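Local atomic coordinates of peptidase, zinc-dependent (Methanocorpusculum labreanum, PDB entry 3LMC), a protein that probably acts as a zinc-dependent metallopeptidase of family M54 and binds a zinc ion and an iron(III) ion. Residues E21-V26 / R142-G147; K55-L60 / L115-V120; F63-P68 / F80-N85. One frame throughout, in Å; residues are numbered along the deposited sequence. Where two conformers were deposited one is given.

Contact 1 (E21-V26 / R142-G147)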
loop_
_atom_site.group_PDB
_atom_site.type_symbol
_atom_site.label_atom_id
_atom_site.label_comp_id
_atom_site.label_asym_id
_atom_site.label_seq_id
_atom_site.Cartn_x
_atom_site.Cartn_y
_atom_site.Cartn_z
ATOM N N GLU A 21 -1.111 -9.574 8.594
ATOM C CA GLU A 21 -0.570 -9.839 9.934
ATOM C C GLU A 21 0.849 -9.322 10.103
ATOM O O GLU A 21 1.192 -8.805 11.161
ATOM C CB GLU A 21 -0.664 -11.339 10.274
ATOM C CG GLU A 21 -2.114 -11.798 10.414
ATOM C CD GLU A 21 -2.269 -13.299 10.449
ATOM O OE1 GLU A 21 -1.238 -14.008 10.501
ATOM O OE2 GLU A 21 -3.429 -13.768 10.431
ATOM N N GLU A 22 1.660 -9.447 9.053
ATOM C CA GLU A 22 3.032 -8.933 9.063
ATOM C C GLU A 22 3.091 -7.404 8.936
ATOM O O GLU A 22 3.999 -6.762 9.474
ATOM C CB GLU A 22 3.831 -9.560 7.928
ATOM C CG GLU A 22 3.877 -11.069 7.954
ATOM C CD GLU A 22 5.082 -11.624 7.201
ATOM O OE1 GLU A 22 5.940 -10.826 6.761
ATOM O OE2 GLU A 22 5.184 -12.856 7.076
ATOM N N LEU A 23 2.141 -6.824 8.204
ATOM C CA LEU A 23 2.047 -5.381 8.132
ATOM C C LEU A 23 1.747 -4.903 9.535
ATOM O O LEU A 23 2.355 -3.955 10.021
ATOM C CB LEU A 23 0.942 -4.927 7.177
ATOM C CG LEU A 23 1.280 -4.787 5.689
ATOM C CD1 LEU A 23 0.066 -4.281 4.904
ATOM C CD2 LEU A 23 2.468 -3.840 5.521
ATOM N N SER A 24 0.811 -5.568 10.200
ATOM C CA SER A 24 0.452 -5.163 11.556
ATOM C C SER A 24 1.638 -5.288 12.526
ATOM O O SER A 24 1.818 -4.435 13.386
ATOM C CB SER A 24 -0.728 -5.978 12.068
ATOM O OG SER A 24 -0.928 -5.731 13.446
ATOM N N ALA A 25 2.440 -6.344 12.391
ATOM C CA ALA A 25 3.575 -6.548 13.294
ATOM C C ALA A 25 4.670 -5.520 13.083
ATOM O O ALA A 25 5.192 -4.973 14.036
ATOM C CB ALA A 25 4.146 -7.955 13.161
ATOM N N VAL A 26 5.008 -5.250 11.828
ATOM C CA VAL A 26 6.107 -4.344 11.512
ATOM C C VAL A 26 5.746 -2.878 11.822
ATOM O O VAL A 26 6.596 -2.100 12.264
ATOM C CB VAL A 26 6.627 -4.539 10.043
ATOM C CG1 VAL A 26 5.594 -4.087 9.010
ATOM C CG2 VAL A 26 7.943 -3.805 9.849
ATOM N N ARG A 142 7.735 -9.124 -0.085
ATOM C CA ARG A 142 7.847 -7.904 -0.877
ATOM C C ARG A 142 6.682 -6.949 -0.656
ATOM O O ARG A 142 6.897 -5.749 -0.439
ATOM C CB ARG A 142 8.003 -8.250 -2.354
ATOM C CG ARG A 142 9.318 -8.952 -2.638
ATOM C CD ARG A 142 9.321 -9.580 -4.045
ATOM N NE ARG A 142 10.630 -10.135 -4.350
ATOM C CZ ARG A 142 10.831 -11.216 -5.104
ATOM N NH1 ARG A 142 9.802 -11.868 -5.639
ATOM N NH2 ARG A 142 12.070 -11.652 -5.306
ATOM N N ILE A 143 5.459 -7.475 -0.667
ATOM C CA ILE A 143 4.280 -6.629 -0.436
ATOM C C ILE A 143 4.285 -5.997 0.948
ATOM O O ILE A 143 3.866 -4.860 1.117
ATOM C CB ILE A 143 2.967 -7.403 -0.576
ATOM C CG1 ILE A 143 2.860 -8.008 -1.977
ATOM C CG2 ILE A 143 1.765 -6.477 -0.279
ATOM C CD1 ILE A 143 1.576 -8.789 -2.208
ATOM N N VAL A 144 4.734 -6.749 1.947
ATOM C CA VAL A 144 4.781 -6.237 3.303
ATOM C C VAL A 144 5.757 -5.073 3.387
ATOM O O VAL A 144 5.461 -4.040 3.985
ATOM C CB VAL A 144 5.271 -7.312 4.276
ATOM C CG1 VAL A 144 5.611 -6.680 5.639
ATOM C CG2 VAL A 144 4.234 -8.426 4.407
ATOM N N LYS A 145 6.933 -5.266 2.793
ATOM C CA LYS A 145 8.000 -4.284 2.848
ATOM C C LYS A 145 7.649 -2.988 2.117
ATOM O O LYS A 145 7.934 -1.891 2.601
ATOM C CB LYS A 145 9.256 -4.878 2.232
ATOM C CG LYS A 145 9.953 -5.942 3.070
ATOM C CD LYS A 145 11.009 -6.619 2.193
ATOM C CE LYS A 145 11.829 -7.616 2.967
ATOM N NZ LYS A 145 12.994 -8.024 2.129
ATOM N N GLU A 146 7.024 -3.112 0.951
ATOM C CA GLU A 146 6.689 -1.931 0.155
ATOM C C GLU A 146 5.376 -1.341 0.650
ATOM O O GLU A 146 5.167 -0.131 0.587
ATOM C CB GLU A 146 6.630 -2.263 -1.336
ATOM C CG GLU A 146 6.053 -1.154 -2.199
ATOM C CD GLU A 146 6.982 0.042 -2.342
ATOM O OE1 GLU A 146 8.139 -0.035 -1.867
ATOM O OE2 GLU A 146 6.557 1.056 -2.941
ATOM N N GLY A 147 4.503 -2.196 1.172
ATOM C CA GLY A 147 3.280 -1.733 1.809
ATOM C C GLY A 147 3.531 -0.947 3.092
ATOM O O GLY A 147 2.909 0.088 3.316
#
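Val-144 of helix 136-154 sets its two methyls against Glu-22, and CG1 also against Leu-23 and Val-26, three residues along one side of helix 16-27. The segment axes approach to 9.4 Å with their N-to-C directions 41° apart, and the CA atoms of Leu-23 and Val-144 stand 5.6 Å from each other. Glu-22 begins the contact with its CB, which lies against both methyls and is 3.7 Å from Val-144 CG2. From there the side chain runs on extended, roughly perpendicular to the valine; its CG and CD pass CG2 at slightly longer range, and OE1, 3.8 Å from Val-144 CG2, is also the atom that salt-bridges Lys-181. The carboxylate thus uses the valine as an apolar flank. Val-144 CG1, placed opposite the backbone N across the CA-CB bond (chi1 168°), meets Val-26 CG1 at 4.3 Å and Leu-23 CD2 at 4.2 Å. Leu-23 reaches deeper: its CD2 rests 3.4 Å from Val-144 O and 3.9 Å from Gly-147 C, on bare backbone at a residue that has no side chain. An alanine here in place of Val-144 would probably strip the methyls from Glu-22 CB, Val-26 CG1 and Leu-23 CD2, opening a gap between the two segments. No hydrogen bond joins the segments, which implies that between these two turns contact is by van der Waals packing, just before the turns of helix 136-154 that supply the zinc ligands His-149 and His-153.

Contact 2 (K55-L60 / L115-V120)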
loop_
_atom_site.group_PDB
_atom_site.type_symbol
_atom_site.label_atom_id
_atom_site.label_comp_id
_atom_site.label_asym_id
_atom_site.label_seq_id
_atom_site.Cartn_x
_atom_site.Cartn_y
_atom_site.Cartn_z
ATOM N N LYS A 55 -4.242 9.138 -10.033
ATOM C CA LYS A 55 -5.683 9.043 -10.252
ATOM C C LYS A 55 -6.348 7.960 -9.423
ATOM O O LYS A 55 -7.442 8.167 -8.889
ATOM C CB LYS A 55 -5.996 8.842 -11.729
ATOM C CG LYS A 55 -5.905 10.135 -12.515
ATOM C CD LYS A 55 -6.297 9.949 -13.959
ATOM C CE LYS A 55 -6.169 11.267 -14.702
ATOM N NZ LYS A 55 -6.538 11.106 -16.122
ATOM N N VAL A 56 -5.693 6.807 -9.308
ATOM C CA VAL A 56 -6.249 5.725 -8.498
ATOM C C VAL A 56 -6.347 6.180 -7.036
ATOM O O VAL A 56 -7.330 5.906 -6.360
ATOM C CB VAL A 56 -5.415 4.423 -8.607
ATOM C CG1 VAL A 56 -6.036 3.312 -7.759
ATOM C CG2 VAL A 56 -5.289 3.963 -10.091
ATOM N N LEU A 57 -5.343 6.906 -6.553
ATOM C CA LEU A 57 -5.342 7.313 -5.156
ATOM C C LEU A 57 -6.485 8.300 -4.851
ATOM O O LEU A 57 -7.134 8.211 -3.802
ATOM C CB LEU A 57 -3.973 7.872 -4.758
ATOM C CG LEU A 57 -2.816 6.868 -4.720
ATOM C CD1 LEU A 57 -1.496 7.580 -4.484
ATOM C CD2 LEU A 57 -3.033 5.806 -3.636
ATOM N N LEU A 58 -6.739 9.220 -5.778
ATOM C CA LEU A 58 -7.847 10.172 -5.644
ATOM C C LEU A 58 -9.181 9.424 -5.640
ATOM O O LEU A 58 -10.083 9.722 -4.850
ATOM C CB LEU A 58 -7.828 11.188 -6.800
ATOM C CG LEU A 58 -6.573 12.063 -6.896
ATOM C CD1 LEU A 58 -6.649 13.039 -8.070
ATOM C CD2 LEU A 58 -6.377 12.825 -5.595
ATOM N N LYS A 59 -9.302 8.457 -6.545
ATOM C CA LYS A 59 -10.478 7.602 -6.604
ATOM C C LYS A 59 -10.662 6.812 -5.298
ATOM O O LYS A 59 -11.795 6.573 -4.861
ATOM C CB LYS A 59 -10.358 6.640 -7.786
ATOM C CG LYS A 59 -11.600 5.859 -8.058
ATOM C CD LYS A 59 -11.365 4.827 -9.169
ATOM C CE LYS A 59 -12.665 4.119 -9.553
ATOM N NZ LYS A 59 -12.455 3.208 -10.707
ATOM N N LEU A 60 -9.548 6.413 -4.684
ATOM C CA LEU A 60 -9.585 5.664 -3.430
ATOM C C LEU A 60 -10.119 6.536 -2.282
ATOM O O LEU A 60 -10.911 6.085 -1.451
ATOM C CB LEU A 60 -8.187 5.160 -3.074
ATOM C CG LEU A 60 -8.069 3.725 -2.570
ATOM C CD1 LEU A 60 -6.756 3.558 -1.809
ATOM C CD2 LEU A 60 -9.255 3.367 -1.694
ATOM N N LEU A 115 -4.242 12.748 1.809
ATOM C CA LEU A 115 -5.543 12.070 1.836
ATOM C C LEU A 115 -5.527 10.688 2.522
ATOM O O LEU A 115 -6.510 9.934 2.455
ATOM C CB LEU A 115 -6.113 11.925 0.429
ATOM C CG LEU A 115 -6.343 13.198 -0.374
ATOM C CD1 LEU A 115 -6.979 12.846 -1.723
ATOM C CD2 LEU A 115 -7.201 14.197 0.398
ATOM N N GLY A 116 -4.437 10.359 3.204
ATOM C CA GLY A 116 -4.374 9.087 3.905
ATOM C C GLY A 116 -4.710 7.888 3.024
ATOM O O GLY A 116 -5.393 6.963 3.466
ATOM N N VAL A 117 -4.247 7.895 1.775
ATOM C CA VAL A 117 -4.406 6.722 0.904
ATOM C C VAL A 117 -3.083 6.339 0.265
ATOM O O VAL A 117 -2.295 7.209 -0.106
ATOM C CB VAL A 117 -5.419 6.958 -0.236
ATOM C CG1 VAL A 117 -6.861 7.020 0.312
ATOM C CG2 VAL A 117 -5.048 8.236 -1.035
ATOM N N ALA A 118 -2.851 5.037 0.123
ATOM C CA ALA A 118 -1.628 4.542 -0.488
ATOM C C ALA A 118 -1.943 3.324 -1.343
ATOM O O ALA A 118 -3.043 2.762 -1.268
ATOM C CB ALA A 118 -0.593 4.196 0.581
ATOM N N ILE A 119 -0.979 2.912 -2.159
ATOM C CA ILE A 119 -1.198 1.799 -3.071
ATOM C C ILE A 119 0.084 1.001 -3.266
ATOM O O ILE A 119 1.175 1.577 -3.285
ATOM C CB ILE A 119 -1.723 2.303 -4.453
ATOM C CG1 ILE A 119 -2.197 1.144 -5.332
ATOM C CG2 ILE A 119 -0.655 3.100 -5.182
ATOM C CD1 ILE A 119 -3.008 1.615 -6.589
ATOM N N VAL A 120 -0.044 -0.320 -3.383
ATOM C CA VAL A 120 1.080 -1.153 -3.800
ATOM C C VAL A 120 0.620 -2.115 -4.889
ATOM O O VAL A 120 -0.515 -2.610 -4.857
ATOM C CB VAL A 120 1.708 -1.939 -2.640
ATOM C CG1 VAL A 120 0.639 -2.644 -1.811
ATOM C CG2 VAL A 120 2.714 -2.963 -3.188
#
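Helix-on-sheet packing in the zincin-type core sets Val-56, Leu-57 and Leu-60 of helix 53-66 against Val-117 and Ile-119 of strand 117-120, an inner strand of the five-stranded mixed sheet. A G1 beta bulge, in which Gly-116 and Val-117 both face Tyr-112, starts this strand after the turn from strand 106-112. The axes of the helix and strand segments come within 8.1 Å, with their directions 131° apart. Alternation along the strand decides the sides: Val-117 and Ile-119 project toward the helix, whereas Ala-118 turns its CB to the opposite face, where it meets Glu-150 and Leu-154 of the zinc-binding helix 136-154. Leu-57 lays its CD2 on the strand backbone at Ala-118, 3.6 Å from Ala-118 C and 3.8 Å from Ile-119 CB; its CG lies opposite its own carbonyl carbon (chi1 -68°), which swings the branched end toward the sheet. Val-117 is held between two helix residues, since its CG2 sits 3.5 Å from Leu-57 O while its CB meets Leu-60 CD1 at 4.0 Å, the leucine and valine side chains running antiparallel past one another. At the more exposed margin Leu-58 reaches Leu-115, methyl to methyl. Toward the other end of the contact Val-56 and Ile-119 lie roughly perpendicular, and Val-56 CG1 touches Ile-119 CD1 at 3.7 Å.

Contact 3 (F63-P68 / F80-N85); sequences FRRRMP and FYNKFN
The end of helix 53-66 and the first residue of helix 68-71 face helix 78-88, with Arg-65 CA and Asn-82 CA 6.1 Å apart. Tyr-81 reaches across with its ring, and its OH donates a 2.7 Å hydrogen bond to Arg-64 O. The hydroxyl comes from above the carbonyl plane, and Met-67 N binds the same oxygen from the opposite face, so two donors grip this helix-end carbonyl. Pro-68 CG packs 3.9 Å from Tyr-81 CE1, and from the tyrosine's own helix Asn-85 CB lies over the centre of one face of the ring. Arg-64, bent at chi3 (54°), turns its NE to Asn-85 OD1, a 2.7 Å bond whose N-H...O angle of 137° is far from straight. The other end of that amide is also held, because Asn-85 ND2 donates to Tyr-81 O at 3.0 Å. Beyond NE, Arg-64 NH2 is shared by Asp-61 and Leu-115 O. Arg-65 lays its CB against Asn-85 ND2 while its NH1 pairs with Asp-61. The asparagine is thereby used at both ends, donor and acceptor, which probably fixes the amide's orientation and implies a helix junction secured by directional polar bonds as well as by packing round the tyrosine.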
loop_
_atom_site.group_PDB
_atom_site.type_symbol
_atom_site.label_atom_id
_atom_site.label_comp_id
_atom_site.label_asym_id
_atom_site.label_seq_id
_atom_site.Cartn_x
_atom_site.Cartn_y
_atom_site.Cartn_z
ATOM N N PHE A 63 -13.824 6.800 -2.796
ATOM C CA PHE A 63 -14.476 5.558 -2.398
ATOM C C PHE A 63 -14.648 5.473 -0.876
ATOM O O PHE A 63 -15.722 5.121 -0.370
ATOM C CB PHE A 63 -13.676 4.345 -2.901
ATOM C CG PHE A 63 -14.294 3.043 -2.548
ATOM C CD1 PHE A 63 -15.357 2.542 -3.296
ATOM C CD2 PHE A 63 -13.829 2.312 -1.462
ATOM C CE1 PHE A 63 -15.942 1.321 -2.971
ATOM C CE2 PHE A 63 -14.407 1.087 -1.131
ATOM C CZ PHE A 63 -15.466 0.595 -1.887
ATOM N N ARG A 64 -13.585 5.775 -0.144
ATOM C CA ARG A 64 -13.672 5.770 1.309
ATOM C C ARG A 64 -14.785 6.710 1.793
ATOM O O ARG A 64 -15.628 6.320 2.600
ATOM C CB ARG A 64 -12.343 6.191 1.929
ATOM C CG ARG A 64 -12.361 6.288 3.459
ATOM C CD ARG A 64 -10.978 6.705 3.980
ATOM N NE ARG A 64 -10.565 7.926 3.307
ATOM C CZ ARG A 64 -9.310 8.249 3.027
ATOM N NH1 ARG A 64 -8.313 7.454 3.400
ATOM N NH2 ARG A 64 -9.056 9.380 2.381
ATOM N N ARG A 65 -14.793 7.943 1.295
ATOM C CA ARG A 65 -15.763 8.922 1.780
ATOM C C ARG A 65 -17.193 8.465 1.491
ATOM O O ARG A 65 -18.108 8.702 2.286
ATOM C CB ARG A 65 -15.511 10.302 1.176
ATOM C CG ARG A 65 -16.594 11.319 1.519
ATOM C CD ARG A 65 -16.102 12.741 1.337
ATOM N NE ARG A 65 -15.698 13.015 -0.041
ATOM C CZ ARG A 65 -14.448 12.929 -0.491
ATOM N NH1 ARG A 65 -13.466 12.563 0.325
ATOM N NH2 ARG A 65 -14.181 13.210 -1.761
ATOM N N ARG A 66 -17.367 7.794 0.355
ATOM C CA ARG A 66 -18.669 7.299 -0.088
ATOM C C ARG A 66 -19.067 6.022 0.671
ATOM O O ARG A 66 -20.226 5.608 0.622
ATOM C CB ARG A 66 -18.630 7.059 -1.611
ATOM C CG ARG A 66 -19.884 6.471 -2.238
ATOM C CD ARG A 66 -19.750 6.346 -3.761
ATOM N NE ARG A 66 -18.881 5.235 -4.164
ATOM C CZ ARG A 66 -19.323 4.060 -4.608
ATOM N NH1 ARG A 66 -20.635 3.829 -4.728
ATOM N NH2 ARG A 66 -18.454 3.114 -4.949
HETATM N N MSE A 67 -18.126 5.417 1.400
HETATM C CA MSE A 67 -18.373 4.105 2.024
HETATM C C MSE A 67 -18.210 4.042 3.550
HETATM O O MSE A 67 -17.381 3.286 4.049
HETATM C CB MSE A 67 -17.492 3.027 1.374
HETATM C CG MSE A 67 -17.796 2.746 -0.100
HETATM SE SE MSE A 67 -19.643 2.085 -0.405
HETATM C CE MSE A 67 -19.443 0.259 0.174
ATOM N N PRO A 68 -19.015 4.819 4.296
ATOM C CA PRO A 68 -18.971 4.775 5.762
ATOM C C PRO A 68 -19.248 3.379 6.292
ATOM O O PRO A 68 -18.623 2.932 7.266
ATOM C CB PRO A 68 -20.127 5.695 6.180
ATOM C CG PRO A 68 -20.364 6.577 5.023
ATOM C CD PRO A 68 -19.986 5.813 3.797
ATOM N N PHE A 80 -18.627 13.744 11.221
ATOM C CA PHE A 80 -17.199 13.794 11.524
ATOM C C PHE A 80 -16.427 12.965 10.479
ATOM O O PHE A 80 -15.366 13.371 10.017
ATOM C CB PHE A 80 -16.944 13.266 12.939
ATOM C CG PHE A 80 -15.491 13.288 13.362
ATOM C CD1 PHE A 80 -15.015 14.282 14.205
ATOM C CD2 PHE A 80 -14.608 12.303 12.941
ATOM C CE1 PHE A 80 -13.683 14.301 14.600
ATOM C CE2 PHE A 80 -13.270 12.316 13.336
ATOM C CZ PHE A 80 -12.806 13.306 14.158
ATOM N N TYR A 81 -16.971 11.811 10.107
ATOM C CA TYR A 81 -16.329 10.921 9.136
ATOM C C TYR A 81 -16.262 11.568 7.757
ATOM O O TYR A 81 -15.241 11.480 7.054
ATOM C CB TYR A 81 -17.082 9.593 9.069
ATOM C CG TYR A 81 -16.573 8.610 8.033
ATOM C CD1 TYR A 81 -17.143 8.548 6.767
ATOM C CD2 TYR A 81 -15.543 7.722 8.331
ATOM C CE1 TYR A 81 -16.693 7.640 5.815
ATOM C CE2 TYR A 81 -15.089 6.807 7.382
ATOM C CZ TYR A 81 -15.665 6.773 6.129
ATOM O OH TYR A 81 -15.217 5.870 5.185
ATOM N N ASN A 82 -17.361 12.202 7.357
ATOM C CA ASN A 82 -17.404 12.875 6.065
ATOM C C ASN A 82 -16.295 13.919 5.948
ATOM O O ASN A 82 -15.644 14.010 4.908
ATOM C CB ASN A 82 -18.775 13.511 5.808
ATOM C CG ASN A 82 -18.973 13.898 4.348
ATOM O OD1 ASN A 82 -18.906 15.076 3.994
ATOM N ND2 ASN A 82 -19.206 12.899 3.489
ATOM N N LYS A 83 -16.073 14.685 7.013
ATOM C CA LYS A 83 -15.051 15.724 6.994
ATOM C C LYS A 83 -13.650 15.177 7.195
ATOM O O LYS A 83 -12.691 15.680 6.613
ATOM C CB LYS A 83 -15.338 16.793 8.062
ATOM C CG LYS A 83 -16.641 17.563 7.838
ATOM C CD LYS A 83 -16.826 18.642 8.888
ATOM C CE LYS A 83 -18.134 19.414 8.705
ATOM N NZ LYS A 83 -18.052 20.517 7.703
ATOM N N PHE A 84 -13.513 14.149 8.023
ATOM C CA PHE A 84 -12.175 13.777 8.464
ATOM C C PHE A 84 -11.728 12.339 8.167
ATOM O O PHE A 84 -10.760 11.882 8.768
ATOM C CB PHE A 84 -12.017 14.057 9.962
ATOM C CG PHE A 84 -12.314 15.489 10.359
ATOM C CD1 PHE A 84 -11.537 16.531 9.883
ATOM C CD2 PHE A 84 -13.348 15.774 11.239
ATOM C CE1 PHE A 84 -11.798 17.848 10.263
ATOM C CE2 PHE A 84 -13.619 17.102 11.635
ATOM C CZ PHE A 84 -12.850 18.129 11.144
ATOM N N ASN A 85 -12.417 11.631 7.267
ATOM C CA ASN A 85 -12.081 10.229 6.993
ATOM C C ASN A 85 -10.615 10.015 6.588
ATOM O O ASN A 85 -10.012 9.000 6.936
ATOM C CB ASN A 85 -13.038 9.581 5.960
ATOM C CG ASN A 85 -13.024 10.293 4.605
ATOM O OD1 ASN A 85 -12.160 10.037 3.766
ATOM N ND2 ASN A 85 -13.987 11.190 4.391
#

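The three contacts are nested along the chain: contact 3 closes the shortest loop, inside that of contact 2, which in turn lies inside that of contact 1. Contacts 2 and 3 share helix 53-66, their centres about 14 Å apart, and the Arg-64 guanidinium ties the helix to the turn before strand 117-120. Contacts 1 and 2 lie on opposite sides of the chain's centre, about 18 Å between centres, yet touch where Glu-146 CG meets Val-120 CG2 at 3.9 Å. Contact 3 is peripheral, its centre about 25 Å from that of contact 1. Strand 117-120 thus has helix 53-66 on one face and the zinc-binding helix 136-154 on the other.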